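Secreted effector protein SopD (Salmonella typhimurium, PDB 5CPC) alters host cell physiology as a secreted virulence effector, acting with SopB in membrane fission and macropinosome formation during invasion and contributing to replication in macrophages. Local coordinates at residues 201-206 with 221-226; 227-232 with 301-306. One frame throughout, in Å; residues are numbered along the deposited sequence.

Interaction 1. Residues 201-206 with 221-226; sequences VEWQDS and GNFEPT
Phe223 meets the indole of Trp203 with the edge of its ring, CZ lying 3.8 Å from Trp203 CH2. The two side chains arrive from opposite directions. The phenyl ring and the six-membered ring of the indole have centroids 6.0 Å apart and planes at 51°, an oblique aromatic pair. Next along the chain, Glu224 turns its CB from the tryptophan and serves its own segment: OE1 accepts from both Thr226 N (3.0 Å) and Thr226 OG1, which reach it from opposite faces of the carboxylate plane and tie the backbone around the intervening proline. Pro225 makes the broader contact. Its CB sits 3.6 Å from the centroid of the five-membered ring of Trp203, only 13° off the normal, while Pro225 CG approaches Trp203 NE1 at 3.5 Å. Trp203 projects its indole toward the loop with CG anti to the backbone N (chi1 174°), and on the opposite face of the ring lies Asp205 CA. The ring of His299 also meets this tryptophan. The proline over the indole is a CH-pi contact, here joining the loop before strand 232-237 to the residues that follow strand 201-202.

Interaction 2. Residues 227-232 with 301-306; sequences TQFCKI and RSLHIG
Phe229 and Leu303 mark the closest approach of the two backbones, 6.1 Å between their CA atoms, where both chains run through turns. Residues 227-232 fold through two overlapping type I beta turns, Thr227 to Cys230 and Phe229 to Ile232, the second closed by a bond from Ile232 N to Phe229 O (2.9 Å). Opposite, an ST turn, in which Ser302 OG accepts from His304 N (2.8 Å), and an inverse gamma turn centred on His304 lead into strand 305-306. This strand pairs in parallel with 201-202, so the contact sets a turn-rich loop against the entrance to a small two-stranded sheet. Phe229 and Leu303 cross at about a right angle, their CB atoms 3.7 Å apart, and Phe229 CB also lies 3.6 Å from Leu303 O. With CG anti to the carbonyl carbon (chi1 -50°), the phenyl ring carries CE2 to within 4.2 Å of Ile305 CD1, while Gln228 CB covers one ring face over its centre. Further along, the CG2 branch of Ile232 touches Leu303 CD1 at 3.6 Å. Leu295 of helix 285-298 packs on both Phe229 and Leu303, and Phe243 of strand 240-245 touches Ile232 and Leu303.

Consecutive parts of one loop, 221-226 and 227-232, pack beside the two chains that pair as the parallel strands 201-202 and 305-306, mostly on residues flanking them, an example of how adjoining pieces of one loop can make contacts of different burial. Interaction 1 involves the 201-202 side and lies at the surface; interaction 2 involves the 305-306 side and is buried. Their chemistry differs as well: partly exposed aromatic and proline groups in the first, aliphatic branches and a phenylalanine in the second. The sheet couples them, with Trp203 N 2.8 Å from Gly306 O and Val201 N 2.9 Å from His304 O, both probable hydrogen bonds. Asn313 bonds Pro225 O and Ile305 O through ND2 and Phe229 N through OD1.

Interaction 1. Residues 201-206 with 221-226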
ATOM      1  N   VAL A 201      -5.169 -22.568  -3.955  1.00 49.70           N
ATOM      2  CA  VAL A 201      -6.089 -23.669  -3.977  1.00 49.82           C
ATOM      3  C   VAL A 201      -6.830 -23.654  -5.307  1.00 50.28           C
ATOM      4  O   VAL A 201      -7.283 -22.593  -5.751  1.00 47.92           O
ATOM      5  CB  VAL A 201      -7.095 -23.590  -2.830  1.00 48.62           C
ATOM      6  CG1 VAL A 201      -8.101 -24.779  -2.938  1.00 48.42           C
ATOM      7  CG2 VAL A 201      -6.323 -23.593  -1.480  1.00 50.51           C
ATOM      8  N   GLU A 202      -6.952 -24.840  -5.915  1.00 50.67           N
ATOM      9  CA  GLU A 202      -7.666 -25.041  -7.205  1.00 52.13           C
ATOM     10  C   GLU A 202      -9.196 -24.733  -7.156  1.00 49.39           C
ATOM     11  O   GLU A 202      -9.958 -25.279  -6.329  1.00 47.05           O
ATOM     12  CB  GLU A 202      -7.345 -26.453  -7.787  1.00 54.38           C
ATOM     13  CG  GLU A 202      -7.386 -26.601  -9.302  1.00 60.46           C
ATOM     14  CD  GLU A 202      -6.317 -25.774 -10.093  1.00 65.46           C
ATOM     15  OE1 GLU A 202      -6.659 -25.339 -11.210  1.00 69.45           O
ATOM     16  OE2 GLU A 202      -5.149 -25.577  -9.674  1.00 68.91           O
ATOM     17  N   TRP A 203      -9.592 -23.777  -8.007  1.00 48.84           N
ATOM     18  CA  TRP A 203     -10.970 -23.311  -8.179  1.00 48.29           C
ATOM     19  C   TRP A 203     -11.978 -24.435  -8.405  1.00 48.24           C
ATOM     20  O   TRP A 203     -11.817 -25.190  -9.352  1.00 48.16           O
ATOM     21  CB  TRP A 203     -10.981 -22.473  -9.453  1.00 48.54           C
ATOM     22  CG  TRP A 203     -12.408 -21.988  -9.917  1.00 49.40           C
ATOM     23  CD1 TRP A 203     -12.925 -22.089 -11.180  1.00 46.55           C
ATOM     24  CD2 TRP A 203     -13.415 -21.330  -9.120  1.00 46.73           C
ATOM     25  NE1 TRP A 203     -14.177 -21.522 -11.224  1.00 45.68           N
ATOM     26  CE2 TRP A 203     -14.497 -21.037  -9.980  1.00 45.85           C
ATOM     27  CE3 TRP A 203     -13.497 -20.946  -7.769  1.00 44.71           C
ATOM     28  CZ2 TRP A 203     -15.664 -20.403  -9.532  1.00 44.97           C
ATOM     29  CZ3 TRP A 203     -14.646 -20.321  -7.317  1.00 44.36           C
ATOM     30  CH2 TRP A 203     -15.720 -20.040  -8.204  1.00 46.87           C
ATOM     31  N   GLN A 204     -13.023 -24.539  -7.585  1.00 47.56           N
ATOM     32  CA  GLN A 204     -14.112 -25.493  -7.891  1.00 47.06           C
ATOM     33  C   GLN A 204     -15.388 -24.715  -7.811  1.00 47.42           C
ATOM     34  O   GLN A 204     -15.773 -24.220  -6.742  1.00 47.24           O
ATOM     35  CB  GLN A 204     -14.177 -26.644  -6.906  1.00 46.91           C
ATOM     36  CG  GLN A 204     -12.951 -27.549  -7.049  1.00 47.94           C
ATOM     37  CD  GLN A 204     -13.141 -28.895  -6.445  1.00 49.77           C
ATOM     38  OE1 GLN A 204     -14.184 -29.191  -5.870  1.00 48.44           O
ATOM     39  NE2 GLN A 204     -12.124 -29.747  -6.582  1.00 52.60           N
ATOM     40  N   ASP A 205     -16.060 -24.605  -8.941  1.00 47.78           N
ATOM     41  CA  ASP A 205     -17.135 -23.669  -9.038  1.00 47.81           C
ATOM     42  C   ASP A 205     -18.456 -24.227  -8.488  1.00 46.49           C
ATOM     43  O   ASP A 205     -19.112 -24.954  -9.148  1.00 46.90           O
ATOM     44  CB  ASP A 205     -17.257 -23.231 -10.495  1.00 49.00           C
ATOM     45  CG  ASP A 205     -18.363 -22.179 -10.706  1.00 52.01           C
ATOM     46  OD1 ASP A 205     -19.072 -21.719  -9.737  1.00 44.85           O
ATOM     47  OD2 ASP A 205     -18.492 -21.829 -11.888  1.00 57.49           O
ATOM     48  N   SER A 206     -18.860 -23.813  -7.292  1.00 44.83           N
ATOM     49  CA  SER A 206     -20.132 -24.170  -6.781  1.00 44.47           C
ATOM     50  C   SER A 206     -21.131 -22.983  -6.783  1.00 43.06           C
ATOM     51  O   SER A 206     -22.074 -23.026  -6.024  1.00 42.68           O
ATOM     52  CB  SER A 206     -19.946 -24.623  -5.332  1.00 44.56           C
ATOM     53  OG  SER A 206     -19.540 -23.512  -4.580  1.00 46.89           O
ATOM     54  N   GLY A 221     -17.392  -5.332 -11.652  1.00 65.44           N
ATOM     55  CA  GLY A 221     -18.477  -5.860 -12.497  1.00 65.58           C
ATOM     56  C   GLY A 221     -18.165  -7.061 -13.396  1.00 65.92           C
ATOM     57  O   GLY A 221     -19.028  -7.528 -14.202  1.00 67.87           O
ATOM     58  N   ASN A 222     -16.950  -7.590 -13.258  1.00 64.38           N
ATOM     59  CA  ASN A 222     -16.540  -8.860 -13.913  1.00 63.85           C
ATOM     60  C   ASN A 222     -16.681 -10.014 -12.916  1.00 60.39           C
ATOM     61  O   ASN A 222     -16.617  -9.768 -11.700  1.00 59.16           O
ATOM     62  CB  ASN A 222     -15.073  -8.720 -14.361  1.00 64.47           C
ATOM     63  CG  ASN A 222     -14.803  -7.356 -14.926  1.00 66.13           C
ATOM     64  OD1 ASN A 222     -15.507  -6.937 -15.829  1.00 66.51           O
ATOM     65  ND2 ASN A 222     -13.830  -6.626 -14.358  1.00 68.55           N
ATOM     66  N   PHE A 223     -16.887 -11.241 -13.394  1.00 58.00           N
ATOM     67  CA  PHE A 223     -16.594 -12.395 -12.543  1.00 54.62           C
ATOM     68  C   PHE A 223     -15.471 -13.194 -13.196  1.00 54.69           C
ATOM     69  O   PHE A 223     -15.705 -13.863 -14.178  1.00 54.64           O
ATOM     70  CB  PHE A 223     -17.815 -13.303 -12.213  1.00 53.90           C
ATOM     71  CG  PHE A 223     -17.457 -14.485 -11.305  1.00 48.35           C
ATOM     72  CD1 PHE A 223     -17.250 -14.294  -9.954  1.00 45.02           C
ATOM     73  CD2 PHE A 223     -17.195 -15.754 -11.834  1.00 50.38           C
ATOM     74  CE1 PHE A 223     -16.843 -15.327  -9.136  1.00 44.16           C
ATOM     75  CE2 PHE A 223     -16.799 -16.842 -11.010  1.00 47.19           C
ATOM     76  CZ  PHE A 223     -16.636 -16.613  -9.643  1.00 45.43           C
ATOM     77  N   GLU A 224     -14.259 -13.095 -12.643  1.00 53.88           N
ATOM     78  CA  GLU A 224     -13.117 -13.915 -13.032  1.00 54.39           C
ATOM     79  C   GLU A 224     -12.600 -14.654 -11.777  1.00 52.63           C
ATOM     80  O   GLU A 224     -12.085 -14.010 -10.852  1.00 50.80           O
ATOM     81  CB  GLU A 224     -11.989 -13.069 -13.695  1.00 55.63           C
ATOM     82  CG  GLU A 224     -10.575 -13.771 -13.783  1.00 58.69           C
ATOM     83  CD  GLU A 224     -10.611 -15.138 -14.504  1.00 64.74           C
ATOM     84  OE1 GLU A 224     -10.108 -16.172 -13.971  1.00 65.66           O
ATOM     85  OE2 GLU A 224     -11.138 -15.189 -15.627  1.00 68.08           O
ATOM     86  N   PRO A 225     -12.723 -16.009 -11.748  1.00 52.26           N
ATOM     87  CA  PRO A 225     -12.331 -16.690 -10.467  1.00 50.46           C
ATOM     88  C   PRO A 225     -10.853 -16.487 -10.037  1.00 49.35           C
ATOM     89  O   PRO A 225     -10.562 -16.464  -8.843  1.00 47.20           O
ATOM     90  CB  PRO A 225     -12.638 -18.155 -10.699  1.00 49.91           C
ATOM     91  CG  PRO A 225     -13.252 -18.255 -12.182  1.00 52.35           C
ATOM     92  CD  PRO A 225     -13.026 -16.939 -12.862  1.00 52.37           C
ATOM     93  N   THR A 226      -9.944 -16.312 -10.987  1.00 49.98           N
ATOM     94  CA  THR A 226      -8.582 -16.111 -10.592  1.00 49.66           C
ATOM     95  C   THR A 226      -8.287 -14.713 -10.067  1.00 49.00           C
ATOM     96  O   THR A 226      -7.174 -14.494  -9.581  1.00 49.03           O
ATOM     97  CB  THR A 226      -7.560 -16.491 -11.707  1.00 51.46           C
ATOM     98  OG1 THR A 226      -7.765 -15.652 -12.834  1.00 56.26           O
ATOM     99  CG2 THR A 226      -7.708 -17.989 -12.149  1.00 51.83           C
TER

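Interaction 2. Residues 227-232 with 301-306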
ATOM      1  N   THR A 227      -9.217 -13.755 -10.164  1.00 47.58           N
ATOM      2  CA  THR A 227      -8.882 -12.391  -9.718  1.00 47.68           C
ATOM      3  C   THR A 227      -9.914 -11.815  -8.808  1.00 46.02           C
ATOM      4  O   THR A 227      -9.662 -10.758  -8.219  1.00 45.91           O
ATOM      5  CB  THR A 227      -8.777 -11.346 -10.878  1.00 49.13           C
ATOM      6  OG1 THR A 227     -10.010 -11.351 -11.610  1.00 51.44           O
ATOM      7  CG2 THR A 227      -7.651 -11.635 -11.841  1.00 50.34           C
ATOM      8  N   GLN A 228     -11.073 -12.465  -8.696  1.00 44.22           N
ATOM      9  CA  GLN A 228     -12.220 -11.872  -7.966  1.00 43.61           C
ATOM     10  C   GLN A 228     -11.905 -11.541  -6.516  1.00 42.17           C
ATOM     11  O   GLN A 228     -12.568 -10.709  -5.914  1.00 43.18           O
ATOM     12  CB  GLN A 228     -13.403 -12.886  -7.915  1.00 44.58           C
ATOM     13  CG  GLN A 228     -14.777 -12.252  -7.800  1.00 42.77           C
ATOM     14  CD  GLN A 228     -15.091 -11.453  -9.074  1.00 45.26           C
ATOM     15  OE1 GLN A 228     -14.563 -11.759 -10.133  1.00 48.43           O
ATOM     16  NE2 GLN A 228     -15.954 -10.438  -8.965  1.00 45.46           N
ATOM     17  N   PHE A 229     -10.949 -12.245  -5.917  1.00 40.38           N
ATOM     18  CA  PHE A 229     -10.750 -12.163  -4.479  1.00 38.86           C
ATOM     19  C   PHE A 229      -9.488 -11.400  -4.025  1.00 38.98           C
ATOM     20  O   PHE A 229      -9.213 -11.354  -2.813  1.00 38.28           O
ATOM     21  CB  PHE A 229     -10.790 -13.593  -3.937  1.00 38.32           C
ATOM     22  CG  PHE A 229     -12.001 -14.346  -4.431  1.00 39.44           C
ATOM     23  CD1 PHE A 229     -13.289 -13.897  -4.092  1.00 36.17           C
ATOM     24  CD2 PHE A 229     -11.870 -15.339  -5.362  1.00 34.99           C
ATOM     25  CE1 PHE A 229     -14.390 -14.482  -4.617  1.00 37.33           C
ATOM     26  CE2 PHE A 229     -12.958 -15.974  -5.866  1.00 40.92           C
ATOM     27  CZ  PHE A 229     -14.251 -15.562  -5.495  1.00 38.23           C
ATOM     28  N   CYS A 230      -8.742 -10.809  -4.974  1.00 39.67           N
ATOM     29  CA  CYS A 230      -7.465 -10.089  -4.654  1.00 42.11           C
ATOM     30  C   CYS A 230      -7.617  -8.972  -3.645  1.00 41.74           C
ATOM     31  O   CYS A 230      -6.687  -8.663  -2.949  1.00 44.25           O
ATOM     32  CB  CYS A 230      -6.715  -9.604  -5.906  1.00 42.29           C
ATOM     33  SG  CYS A 230      -7.661  -8.323  -6.869  1.00 48.69           S
ATOM     34  N   LYS A 231      -8.796  -8.402  -3.497  1.00 41.02           N
ATOM     35  CA  LYS A 231      -8.976  -7.387  -2.469  1.00 40.45           C
ATOM     36  C   LYS A 231      -9.612  -7.847  -1.177  1.00 40.23           C
ATOM     37  O   LYS A 231      -9.804  -7.035  -0.333  1.00 41.37           O
ATOM     38  CB  LYS A 231      -9.760  -6.206  -3.040  1.00 39.73           C
ATOM     39  CG  LYS A 231      -8.919  -5.479  -4.129  1.00 42.61           C
ATOM     40  CD  LYS A 231      -9.647  -4.237  -4.623  1.00 47.06           C
ATOM     41  CE  LYS A 231     -10.520  -4.563  -5.864  1.00 52.00           C
ATOM     42  NZ  LYS A 231     -11.498  -3.475  -6.214  1.00 49.75           N
ATOM     43  N   ILE A 232      -9.927  -9.136  -1.006  1.00 39.94           N
ATOM     44  CA  ILE A 232     -10.642  -9.553   0.191  1.00 39.53           C
ATOM     45  C   ILE A 232      -9.708 -10.102   1.277  1.00 39.40           C
ATOM     46  O   ILE A 232      -8.877 -10.977   1.019  1.00 39.76           O
ATOM     47  CB  ILE A 232     -11.750 -10.647  -0.155  1.00 39.82           C
ATOM     48  CG1 ILE A 232     -12.929  -9.931  -0.790  1.00 43.54           C
ATOM     49  CG2 ILE A 232     -12.408 -11.242   1.056  1.00 39.75           C
ATOM     50  CD1 ILE A 232     -12.747  -9.865  -2.164  1.00 45.84           C
ATOM     51  N   ARG A 301     -10.196 -23.051   3.373  1.00 45.91           N
ATOM     52  CA  ARG A 301     -10.159 -21.853   4.226  1.00 46.14           C
ATOM     53  C   ARG A 301      -9.196 -20.796   3.694  1.00 45.44           C
ATOM     54  O   ARG A 301      -8.335 -20.259   4.431  1.00 46.41           O
ATOM     55  CB  ARG A 301      -9.791 -22.228   5.668  1.00 47.46           C
ATOM     56  CG  ARG A 301     -10.682 -23.242   6.295  1.00 49.41           C
ATOM     57  CD  ARG A 301     -10.536 -23.374   7.858  1.00 52.61           C
ATOM     58  NE  ARG A 301     -11.727 -24.079   8.304  1.00 55.71           N
ATOM     59  CZ  ARG A 301     -12.789 -23.511   8.882  1.00 58.57           C
ATOM     60  NH1 ARG A 301     -12.798 -22.221   9.181  1.00 59.01           N
ATOM     61  NH2 ARG A 301     -13.848 -24.257   9.198  1.00 56.42           N
ATOM     62  N   SER A 302      -9.316 -20.524   2.401  1.00 43.68           N
ATOM     63  CA  SER A 302      -8.587 -19.449   1.735  1.00 42.02           C
ATOM     64  C   SER A 302      -9.462 -18.880   0.563  1.00 41.82           C
ATOM     65  O   SER A 302     -10.321 -19.614   0.016  1.00 38.60           O
ATOM     66  CB  SER A 302      -7.354 -20.047   1.147  1.00 41.57           C
ATOM     67  OG  SER A 302      -6.642 -19.032   0.477  1.00 43.30           O
ATOM     68  N   LEU A 303      -9.228 -17.636   0.153  1.00 39.01           N
ATOM     69  CA  LEU A 303      -9.752 -17.193  -1.145  1.00 38.91           C
ATOM     70  C   LEU A 303      -8.634 -17.027  -2.137  1.00 39.29           C
ATOM     71  O   LEU A 303      -8.818 -16.496  -3.220  1.00 39.43           O
ATOM     72  CB  LEU A 303     -10.662 -15.959  -1.064  1.00 36.65           C
ATOM     73  CG  LEU A 303     -11.864 -16.068  -0.124  1.00 39.07           C
ATOM     74  CD1 LEU A 303     -12.546 -14.716   0.043  1.00 39.54           C
ATOM     75  CD2 LEU A 303     -12.834 -17.070  -0.675  1.00 37.13           C
ATOM     76  N   HIS A 304      -7.479 -17.600  -1.820  1.00 41.13           N
ATOM     77  CA  HIS A 304      -6.332 -17.600  -2.721  1.00 41.40           C
ATOM     78  C   HIS A 304      -6.524 -18.749  -3.664  1.00 42.82           C
ATOM     79  O   HIS A 304      -5.879 -19.802  -3.569  1.00 42.54           O
ATOM     80  CB  HIS A 304      -5.003 -17.677  -1.942  1.00 41.93           C
ATOM     81  CG  HIS A 304      -3.778 -17.772  -2.799  1.00 44.33           C
ATOM     82  ND1 HIS A 304      -3.702 -17.244  -4.074  1.00 47.49           N
ATOM     83  CD2 HIS A 304      -2.561 -18.306  -2.546  1.00 42.59           C
ATOM     84  CE1 HIS A 304      -2.513 -17.493  -4.589  1.00 43.30           C
ATOM     85  NE2 HIS A 304      -1.796 -18.123  -3.674  1.00 46.76           N
ATOM     86  N   ILE A 305      -7.396 -18.472  -4.635  1.00 42.95           N
ATOM     87  CA  ILE A 305      -7.953 -19.461  -5.562  1.00 42.65           C
ATOM     88  C   ILE A 305      -7.281 -19.255  -6.896  1.00 44.37           C
ATOM     89  O   ILE A 305      -7.176 -18.125  -7.365  1.00 43.10           O
ATOM     90  CB  ILE A 305      -9.474 -19.226  -5.600  1.00 41.55           C
ATOM     91  CG1 ILE A 305     -10.012 -19.515  -4.200  1.00 37.85           C
ATOM     92  CG2 ILE A 305     -10.169 -20.011  -6.675  1.00 41.91           C
ATOM     93  CD1 ILE A 305     -11.574 -19.484  -4.030  1.00 35.29           C
ATOM     94  N   GLY A 306      -6.825 -20.340  -7.517  1.00 46.56           N
ATOM     95  CA  GLY A 306      -6.224 -20.261  -8.830  1.00 48.76           C
ATOM     96  C   GLY A 306      -6.898 -21.271  -9.739  1.00 52.37           C
ATOM     97  O   GLY A 306      -7.715 -22.113  -9.287  1.00 52.08           O
TER